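Local coordinates for protein NAD-dependent epimerase/dehydratase (Methanobrevibacter ruminantium, PDB 6DNT) that probably interconverts UDP-N-acetylglucosamine and its C4 epimer with the help of bound NAD, and also binds the bacterial cell-wall intermediate UDP-N-acetylmuramic acid, at residues A[55-59]-A[60-64]; A[132-135]-A[136-140]; A[163-166]-A[167-171]; A[311-314]-A[315-318]. One frame throughout, in Å; residues are numbered along the deposited sequence.

Interaction 1 (A[55-59]-A[60-64])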
loop_
_atom_site.group_PDB
_atom_site.type_symbol
_atom_site.label_atom_id
_atom_site.label_comp_id
_atom_site.label_asym_id
_atom_site.label_seq_id
_atom_site.Cartn_x
_atom_site.Cartn_y
_atom_site.Cartn_z
ATOM N N ALA A 55 -11.799 28.401 2.712
ATOM C CA ALA A 55 -10.949 29.135 1.783
ATOM C C ALA A 55 -11.474 29.123 0.345
ATOM O O ALA A 55 -11.127 30.005 -0.449
ATOM C CB ALA A 55 -9.536 28.591 1.831
ATOM N N LEU A 56 -12.298 28.135 0.005
ATOM C CA LEU A 56 -12.813 27.990 -1.361
ATOM C C LEU A 56 -14.243 28.481 -1.575
ATOM O O LEU A 56 -14.635 28.754 -2.711
ATOM C CB LEU A 56 -12.755 26.518 -1.763
ATOM C CG LEU A 56 -11.350 25.943 -1.949
ATOM C CD1 LEU A 56 -11.440 24.470 -2.292
ATOM C CD2 LEU A 56 -10.588 26.713 -3.019
ATOM N N ILE A 57 -15.028 28.530 -0.506
ATOM C CA ILE A 57 -16.484 28.600 -0.624
ATOM C C ILE A 57 -17.034 29.905 -1.228
ATOM O O ILE A 57 -18.108 29.889 -1.842
ATOM C CB ILE A 57 -17.163 28.307 0.736
ATOM C CG1 ILE A 57 -18.657 27.985 0.571
ATOM C CG2 ILE A 57 -16.950 29.448 1.736
ATOM C CD1 ILE A 57 -18.973 26.789 -0.302
ATOM N N ASP A 58 -16.332 31.019 -1.056
ATOM C CA ASP A 58 -16.842 32.293 -1.588
ATOM C C ASP A 58 -16.846 32.320 -3.104
ATOM O O ASP A 58 -17.773 32.879 -3.705
ATOM C CB ASP A 58 -16.057 33.496 -1.048
ATOM C CG ASP A 58 -16.430 33.850 0.382
ATOM O OD1 ASP A 58 -17.487 33.413 0.891
ATOM O OD2 ASP A 58 -15.656 34.599 1.007
ATOM N N ASP A 59 -15.848 31.698 -3.724
ATOM C CA ASP A 59 -15.666 31.786 -5.169
ATOM C C ASP A 59 -15.899 30.477 -5.926
ATOM O O ASP A 59 -15.755 30.445 -7.151
ATOM C CB ASP A 59 -14.266 32.341 -5.463
ATOM C CG ASP A 59 -14.080 33.763 -4.942
ATOM O OD1 ASP A 59 -14.975 34.605 -5.161
ATOM O OD2 ASP A 59 -13.050 34.035 -4.293
ATOM N N ASN A 60 -16.279 29.404 -5.221
ATOM C CA ASN A 60 -16.455 28.091 -5.851
ATOM C C ASN A 60 -17.620 27.341 -5.252
ATOM O O ASN A 60 -17.968 27.535 -4.089
ATOM C CB ASN A 60 -15.204 27.235 -5.659
ATOM C CG ASN A 60 -13.957 27.914 -6.169
ATOM O OD1 ASN A 60 -13.683 27.894 -7.367
ATOM N ND2 ASN A 60 -13.212 28.540 -5.277
ATOM N N LYS A 61 -18.225 26.479 -6.053
ATOM C CA LYS A 61 -19.195 25.536 -5.541
ATOM C C LYS A 61 -18.417 24.431 -4.835
ATOM O O LYS A 61 -17.412 23.958 -5.359
ATOM C CB LYS A 61 -20.065 24.965 -6.650
ATOM C CG LYS A 61 -21.106 25.935 -7.182
ATOM C CD LYS A 61 -21.993 25.190 -8.177
ATOM C CE LYS A 61 -23.210 25.979 -8.618
ATOM N NZ LYS A 61 -23.913 25.223 -9.691
ATOM N N VAL A 62 -18.877 24.054 -3.646
ATOM C CA VAL A 62 -18.228 23.012 -2.851
ATOM C C VAL A 62 -19.255 21.997 -2.392
ATOM O O VAL A 62 -20.254 22.354 -1.766
ATOM C CB VAL A 62 -17.534 23.587 -1.604
ATOM C CG1 VAL A 62 -16.847 22.475 -0.813
ATOM C CG2 VAL A 62 -16.517 24.642 -2.000
ATOM N N THR A 63 -18.978 20.727 -2.674
ATOM C CA THR A 63 -19.752 19.617 -2.157
ATOM C C THR A 63 -18.891 18.907 -1.125
ATOM O O THR A 63 -17.820 18.408 -1.451
ATOM C CB THR A 63 -20.133 18.631 -3.266
ATOM O OG1 THR A 63 -21.049 19.273 -4.171
ATOM C CG2 THR A 63 -20.786 17.392 -2.711
ATOM N N ILE A 64 -19.363 18.894 0.110
ATOM C CA ILE A 64 -18.724 18.139 1.179
ATOM C C ILE A 64 -19.350 16.759 1.240
ATOM O O ILE A 64 -20.580 16.637 1.213
ATOM C CB ILE A 64 -18.897 18.843 2.532
ATOM C CG1 ILE A 64 -18.114 20.157 2.535
ATOM C CG2 ILE A 64 -18.469 17.929 3.687
ATOM C CD1 ILE A 64 -18.357 20.976 3.794
#

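Interaction 2 (A[132-135]-A[136-140])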
loop_
_atom_site.group_PDB
_atom_site.type_symbol
_atom_site.label_atom_id
_atom_site.label_comp_id
_atom_site.label_asym_id
_atom_site.label_seq_id
_atom_site.Cartn_x
_atom_site.Cartn_y
_atom_site.Cartn_z
ATOM N N ALA A 132 -12.389 2.884 0.899
ATOM C CA ALA A 132 -13.160 4.079 0.542
ATOM C C ALA A 132 -12.379 5.006 -0.371
ATOM O O ALA A 132 -12.955 5.603 -1.283
ATOM C CB ALA A 132 -13.607 4.832 1.777
ATOM N N SER A 133 -11.065 5.116 -0.137
ATOM C CA SER A 133 -10.209 5.947 -0.965
ATOM C C SER A 133 -10.191 5.391 -2.389
ATOM O O SER A 133 -10.284 6.145 -3.366
ATOM C CB SER A 133 -8.792 5.972 -0.418
ATOM O OG SER A 133 -8.766 6.606 0.850
ATOM N N LEU A 134 -10.082 4.076 -2.502
ATOM C CA LEU A 134 -10.052 3.457 -3.829
ATOM C C LEU A 134 -11.356 3.690 -4.566
ATOM O O LEU A 134 -11.349 4.014 -5.772
ATOM C CB LEU A 134 -9.760 1.961 -3.727
ATOM C CG LEU A 134 -9.681 1.232 -5.063
ATOM C CD1 LEU A 134 -8.539 1.764 -5.904
ATOM C CD2 LEU A 134 -9.515 -0.253 -4.822
ATOM N N LYS A 135 -12.473 3.536 -3.865
ATOM C CA LYS A 135 -13.778 3.808 -4.496
ATOM C C LYS A 135 -13.840 5.235 -5.016
ATOM O O LYS A 135 -14.358 5.486 -6.113
ATOM C CB LYS A 135 -14.945 3.538 -3.540
ATOM C CG LYS A 135 -15.233 2.071 -3.305
ATOM C CD LYS A 135 -16.501 1.910 -2.476
ATOM C CE LYS A 135 -16.969 0.466 -2.371
ATOM N NZ LYS A 135 -18.269 0.371 -1.632
ATOM N N LEU A 136 -13.290 6.172 -4.248
ATOM C CA LEU A 136 -13.245 7.554 -4.671
ATOM C C LEU A 136 -12.361 7.740 -5.905
ATOM O O LEU A 136 -12.746 8.419 -6.870
ATOM C CB LEU A 136 -12.784 8.464 -3.519
ATOM C CG LEU A 136 -12.669 9.963 -3.800
ATOM C CD1 LEU A 136 -14.038 10.592 -3.994
ATOM C CD2 LEU A 136 -11.887 10.630 -2.665
ATOM N N PHE A 137 -11.180 7.125 -5.886
ATOM C CA PHE A 137 -10.237 7.276 -6.985
ATOM C C PHE A 137 -10.793 6.669 -8.284
ATOM O O PHE A 137 -10.532 7.201 -9.374
ATOM C CB PHE A 137 -8.874 6.657 -6.663
ATOM C CG PHE A 137 -8.187 7.218 -5.429
ATOM C CD1 PHE A 137 -8.511 8.461 -4.886
ATOM C CD2 PHE A 137 -7.182 6.467 -4.815
ATOM C CE1 PHE A 137 -7.851 8.915 -3.749
ATOM C CE2 PHE A 137 -6.514 6.933 -3.700
ATOM C CZ PHE A 137 -6.849 8.159 -3.171
ATOM N N ILE A 138 -11.556 5.580 -8.166
ATOM C CA ILE A 138 -12.221 4.977 -9.338
ATOM C C ILE A 138 -13.235 5.962 -9.925
ATOM O O ILE A 138 -13.253 6.219 -11.131
ATOM C CB ILE A 138 -12.888 3.632 -8.975
ATOM C CG1 ILE A 138 -11.811 2.574 -8.675
ATOM C CG2 ILE A 138 -13.800 3.160 -10.106
ATOM C CD1 ILE A 138 -12.333 1.354 -7.929
ATOM N N ALA A 139 -14.055 6.544 -9.060
ATOM C CA ALA A 139 -14.991 7.574 -9.505
ATOM C C ALA A 139 -14.278 8.807 -10.069
ATOM O O ALA A 139 -14.806 9.440 -10.977
ATOM C CB ALA A 139 -15.926 7.963 -8.376
ATOM N N CYS A 140 -13.099 9.165 -9.541
ATOM C CA CYS A 140 -12.325 10.284 -10.084
ATOM C C CYS A 140 -11.912 10.012 -11.528
ATOM O O CYS A 140 -12.128 10.857 -12.409
ATOM C CB CYS A 140 -11.068 10.574 -9.268
ATOM S SG CYS A 140 -11.369 11.318 -7.645
#

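Interaction 3 (A[163-166]-A[167-171])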
loop_
_atom_site.group_PDB
_atom_site.type_symbol
_atom_site.label_atom_id
_atom_site.label_comp_id
_atom_site.label_asym_id
_atom_site.label_seq_id
_atom_site.Cartn_x
_atom_site.Cartn_y
_atom_site.Cartn_z
ATOM N N MET A 163 17.180 12.747 8.490
ATOM C CA MET A 163 16.504 14.024 8.508
ATOM C C MET A 163 17.436 15.115 7.972
ATOM O O MET A 163 18.658 14.986 8.124
ATOM C CB MET A 163 16.044 14.347 9.930
ATOM C CG MET A 163 14.780 13.592 10.312
ATOM S SD MET A 163 14.450 13.668 12.077
ATOM C CE MET A 163 15.624 12.443 12.659
ATOM N N PRO A 164 16.904 16.163 7.342
ATOM C CA PRO A 164 15.459 16.334 7.075
ATOM C C PRO A 164 14.934 15.352 6.015
ATOM O O PRO A 164 15.624 15.066 5.020
ATOM C CB PRO A 164 15.360 17.766 6.582
ATOM C CG PRO A 164 16.717 18.099 6.063
ATOM C CD PRO A 164 17.686 17.324 6.891
ATOM N N LEU A 165 13.729 14.832 6.244
ATOM C CA LEU A 165 13.227 13.691 5.470
ATOM C C LEU A 165 12.805 14.103 4.079
ATOM O O LEU A 165 11.929 14.945 3.913
ATOM C CB LEU A 165 12.033 13.036 6.163
ATOM C CG LEU A 165 12.353 12.434 7.528
ATOM C CD1 LEU A 165 11.081 12.194 8.322
ATOM C CD2 LEU A 165 13.162 11.157 7.366
ATOM N N LYS A 166 13.436 13.499 3.080
ATOM C CA LYS A 166 13.094 13.758 1.694
ATOM C C LYS A 166 11.984 12.808 1.270
ATOM O O LYS A 166 11.873 11.702 1.793
ATOM C CB LYS A 166 14.319 13.580 0.808
ATOM C CG LYS A 166 15.413 14.588 1.108
ATOM C CD LYS A 166 16.563 14.496 0.115
ATOM C CE LYS A 166 17.400 13.241 0.301
ATOM N NZ LYS A 166 18.024 13.138 1.656
ATOM N N GLU A 167 11.182 13.233 0.299
ATOM C CA GLU A 167 10.066 12.414 -0.185
ATOM C C GLU A 167 10.525 11.097 -0.790
ATOM O O GLU A 167 9.774 10.133 -0.800
ATOM C CB GLU A 167 9.214 13.172 -1.206
ATOM C CG GLU A 167 8.436 14.350 -0.626
ATOM C CD GLU A 167 9.179 15.678 -0.676
ATOM O OE1 GLU A 167 10.414 15.705 -0.945
ATOM O OE2 GLU A 167 8.518 16.711 -0.430
ATOM N N SER A 168 11.758 11.053 -1.277
ATOM C CA SER A 168 12.345 9.836 -1.842
ATOM C C SER A 168 12.676 8.722 -0.848
ATOM O O SER A 168 13.036 7.630 -1.270
ATOM C CB SER A 168 13.613 10.206 -2.628
ATOM O OG SER A 168 14.517 10.925 -1.804
ATOM N N GLU A 169 12.603 8.979 0.463
ATOM C CA GLU A 169 12.803 7.919 1.442
ATOM C C GLU A 169 11.785 6.786 1.230
ATOM O O GLU A 169 10.648 7.027 0.808
ATOM C CB GLU A 169 12.713 8.454 2.877
ATOM C CG GLU A 169 13.805 9.450 3.281
ATOM C CD GLU A 169 15.208 8.853 3.326
ATOM O OE1 GLU A 169 15.390 7.735 3.842
ATOM O OE2 GLU A 169 16.138 9.527 2.848
ATOM N N ASN A 170 12.209 5.558 1.498
ATOM C CA ASN A 170 11.316 4.411 1.462
ATOM C C ASN A 170 10.267 4.516 2.561
ATOM O O ASN A 170 10.465 5.188 3.575
ATOM C CB ASN A 170 12.092 3.108 1.651
ATOM C CG ASN A 170 12.872 2.705 0.413
ATOM O OD1 ASN A 170 14.068 2.456 0.480
ATOM N ND2 ASN A 170 12.189 2.616 -0.717
ATOM N N PHE A 171 9.145 3.854 2.341
ATOM C CA PHE A 171 8.141 3.699 3.382
ATOM C C PHE A 171 8.631 2.761 4.482
ATOM O O PHE A 171 9.231 1.704 4.203
ATOM C CB PHE A 171 6.867 3.081 2.808
ATOM C CG PHE A 171 6.155 3.924 1.786
ATOM C CD1 PHE A 171 5.767 5.230 2.066
ATOM C CD2 PHE A 171 5.800 3.386 0.556
ATOM C CE1 PHE A 171 5.066 5.988 1.146
ATOM C CE2 PHE A 171 5.099 4.142 -0.373
ATOM C CZ PHE A 171 4.737 5.447 -0.091
HETATM O O HOH W 1 15.950 12.084 3.642
#

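Interaction 4 (A[311-314]-A[315-318])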
loop_
_atom_site.group_PDB
_atom_site.type_symbol
_atom_site.label_atom_id
_atom_site.label_comp_id
_atom_site.label_asym_id
_atom_site.label_seq_id
_atom_site.Cartn_x
_atom_site.Cartn_y
_atom_site.Cartn_z
ATOM N N ALA A 311 10.922 17.602 8.368
ATOM C CA ALA A 311 10.720 17.500 6.921
ATOM C C ALA A 311 11.800 18.235 6.132
ATOM O O ALA A 311 12.251 19.298 6.539
ATOM C CB ALA A 311 9.367 18.070 6.536
ATOM N N ASP A 312 12.165 17.683 4.982
ATOM C CA ASP A 312 12.774 18.467 3.913
ATOM C C ASP A 312 11.630 19.008 3.071
ATOM O O ASP A 312 10.866 18.225 2.507
ATOM C CB ASP A 312 13.707 17.606 3.049
ATOM C CG ASP A 312 14.481 18.431 2.026
ATOM O OD1 ASP A 312 13.876 19.280 1.337
ATOM O OD2 ASP A 312 15.704 18.217 1.905
ATOM N N ILE A 313 11.517 20.335 2.982
ATOM C CA ILE A 313 10.407 20.973 2.248
ATOM C C ILE A 313 10.831 21.633 0.920
ATOM O O ILE A 313 10.106 22.472 0.389
ATOM C CB ILE A 313 9.606 21.959 3.126
ATOM C CG1 ILE A 313 10.497 23.061 3.694
ATOM C CG2 ILE A 313 8.892 21.210 4.237
ATOM C CD1 ILE A 313 9.716 24.312 4.038
ATOM N N SER A 314 11.969 21.202 0.369
ATOM C CA SER A 314 12.446 21.688 -0.937
ATOM C C SER A 314 11.382 21.580 -2.033
ATOM O O SER A 314 11.172 22.520 -2.802
ATOM C CB SER A 314 13.689 20.904 -1.378
ATOM O OG SER A 314 14.746 21.103 -0.454
ATOM N N ASN A 315 10.683 20.449 -2.075
ATOM C CA ASN A 315 9.706 20.207 -3.131
ATOM C C ASN A 315 8.399 20.992 -3.009
ATOM O O ASN A 315 7.571 20.919 -3.907
ATOM C CB ASN A 315 9.499 18.697 -3.324
ATOM C CG ASN A 315 10.714 18.042 -3.964
ATOM O OD1 ASN A 315 11.271 18.574 -4.925
ATOM N ND2 ASN A 315 11.150 16.926 -3.427
ATOM N N LEU A 316 8.228 21.797 -1.956
ATOM C CA LEU A 316 7.152 22.792 -1.949
ATOM C C LEU A 316 7.244 23.802 -3.105
ATOM O O LEU A 316 6.236 24.391 -3.494
ATOM C CB LEU A 316 7.067 23.527 -0.613
ATOM C CG LEU A 316 6.503 22.746 0.576
ATOM C CD1 LEU A 316 6.544 23.601 1.827
ATOM C CD2 LEU A 316 5.071 22.302 0.325
ATOM N N ASP A 317 8.446 23.968 -3.655
ATOM C CA ASP A 317 8.649 24.759 -4.869
ATOM C C ASP A 317 7.821 24.233 -6.040
ATOM O O ASP A 317 7.393 25.023 -6.887
ATOM C CB ASP A 317 10.137 24.788 -5.286
ATOM C CG ASP A 317 11.053 25.331 -4.198
ATOM O OD1 ASP A 317 10.558 25.915 -3.213
ATOM O OD2 ASP A 317 12.288 25.153 -4.321
ATOM N N LYS A 318 7.564 22.926 -6.075
ATOM C CA LYS A 318 6.742 22.311 -7.132
ATOM C C LYS A 318 5.312 22.827 -7.189
ATOM O O LYS A 318 4.692 22.758 -8.244
ATOM C CB LYS A 318 6.692 20.777 -6.995
ATOM C CG LYS A 318 8.030 20.053 -7.081
ATOM C CD LYS A 318 8.681 20.239 -8.442
ATOM C CE LYS A 318 9.819 19.250 -8.663
ATOM N NZ LYS A 318 10.933 19.469 -7.702
HETATM O O HOH W 2 11.316 18.181 -0.363
HETATM O O HOH W 3 10.614 25.064 -0.365
#

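Interaction 1 (A[55-59]-A[60-64])
Leu56 and Asn60 face each other across a tight turn between helix 47-56 and strand 61-65, with a weak backbone hydrogen bond from Asp59 N to Leu56 O at 3.3 Å. The side chain of Asn60 bridges the turn. Its CG lies beside the backbone N (chi1 -56°), which swings the amide back toward Leu56, and ND2 reaches Leu56 O at 2.9 Å. The bond is well formed: the N-H...O angle is 158°, the donor sits on a lone pair in the carbonyl plane, and the oxygen lies near the plane of the amide. ND2 also donates to Met34 O, while OD1 accepts from Lys37 N, so both ends of this buried amide are paired. With an alanine here the amide is gone, and Leu56 O, Met34 O and Lys37 N would probably be left without this mate in the buried turn. CD2 of Leu56 also comes within 3.9 Å of Asn60 ND2. Ile57 crosses Val62 at about a right angle and brings CD1 to 3.7 Å from Val62 CG2. Val62 also packs on Val39 and Val41 of strand 38-42, and Leu56 on Val39. The arrangement is the helix-to-second-strand turn of a beta-alpha-beta unit, strand 38-42, helix 47-56 and strand 61-65, of a Rossmann-type nucleotide-binding fold.

Interaction 2 (A[132-135]-A[136-140])
Leu136 meets the preceding helical turn mainly through its backbone and CB. Leu136 N donates to Ala132 O at 3.0 Å. The CB atom of Leu136 rests against the next carbonyl, 3.4 Å from Ser133 O. Its branched end is carried away from that turn, because CG is anti to the backbone N (chi1 180°), and it packs instead on Val106 and His108 of strand 105-108 and on Leu96 of helix 96-99. Lys135 likewise makes its contact through the backbone. Its carbonyl takes Ala139 N at 3.1 Å with an almost straight N-H...O angle of 168°, while the extended side chain runs off to place NZ on Met92 O and touches Leu123 of the second subunit. These i to i+4 bonds are those of a regular alpha helix, 122-142, one of the helices flanking the central sheet of the NAD-binding domain; Ala132 lies about 5 Å from the bound NAD by its side chain. Leu134 completes the set. Its O accepts from Ile138 N at 2.9 Å, close to the line of the C=O bond, and its CG lies 3.9 Å from Ile138 CD1, the two side chains slanting across each other. Leu134 also packs on Asn126 of the second subunit and Ile138 on Pro122 of that subunit, so this face of the helix contributes to the dimer contact. Next to it, the Phe137 ring is set over the backbone, with Ser133 O above one face, offset toward the rim and 3.1 Å from Phe137 CG.

Interaction 3 (A[163-166]-A[167-171])
Glu169 folds back over Lys166 at the end of a type I beta turn, Lys166 to Glu169, in the loop between strand 147-153 and helix 176-195. The turn is closed by Glu169 N donating to Lys166 O at 3.1 Å; the N-H...O angle of 169° is nearly straight, yet the donor stands above the carbonyl plane and not on a lone pair. From there the Glu169 side chain can be followed outward. CB lies 3.5 Å from Lys166 O, and CG comes closer still to the same oxygen, at 3.3 Å. CG also passes 4.5 Å from Leu165 CD2. A bend at the second torsion (chi2 -66°) then turns the carboxylate back along the loop, and its two oxygens go separate ways. OE1 receives the amides of Asn160 and Asn162, which fixes the rotation of the group. OE2 is directed toward Lys166, but NZ stays 4.2 Å from it, beyond a salt bridge, although the opposite charges probably still attract. The Lys166 chain is bent at chi3 and chi4, which brings NZ round to a water. Glu167 sends OE2 to Asn270 N and OE1 to Asn315 ND2. That one water bridges the two charged tips of Lys166 and Glu169: it accepts from Lys166 N and Lys166 NZ and lies 2.7 Å from Glu169 OE2, with which it is hydrogen-bonded.

Interaction 4 (A[311-314]-A[315-318])
The first torsions of Ile313 and Leu316 make them meet: Ile313 places CG1 between its backbone N and carbonyl carbon (chi1 58°), while Leu316 keeps CG beside its own N (chi1 -73°). Leu316 CD1 therefore lies 3.7 Å from Ile313 CB and 3.9 Å from Ile313 CD1. Leu316 N donates a hydrogen bond to Ile313 O at 3.1 Å, closing the turn that carries this pair; Asp317 N donates to Ser314 O at 3.2 Å, the next bond of the series, and both donors stand above the carbonyl plane. Water 3 spans Ile313 O and Asp317 OD1. Asn315 is held at both ends of its amide, with OD1 taking Lys318 NZ at 2.9 Å and ND2 donating to Glu167 OE1. A leucine in its place would probably leave the Lys318 ammonium and Glu167 OE1 without these partners and weaken the tie to the neighbouring loop. Before the turn, one oxygen grips twice: Asp312 OD1 accepts Ser314 N at 2.9 Å and, on its syn lone pair, Ser314 OG at 2.7 Å. The i to i+3 backbone bonds mark 3-10 geometry, entered here through an Asx turn.

Along the chain the four contacts follow in series, and interactions 1 to 3 all belong to the NAD-dependent epimerase/dehydratase region. Interaction 1 is the helix-to-strand turn of the first beta-alpha-beta unit and interaction 2 lies on a helix packed against strand 105-108, so both belong to the NAD-binding half; their centres are about 21 Å apart without touching. Interaction 3 is on the other side of the chain's centre from interaction 1, about 33 Å away between centres. Interactions 3 and 4 alone touch, their centres about 11 Å apart: Leu165 O takes Asp312 N at 2.9 Å, joining two loops distant in sequence. Interactions 2 and 3 both reach the second subunit, so both lie at or near the subunit interface.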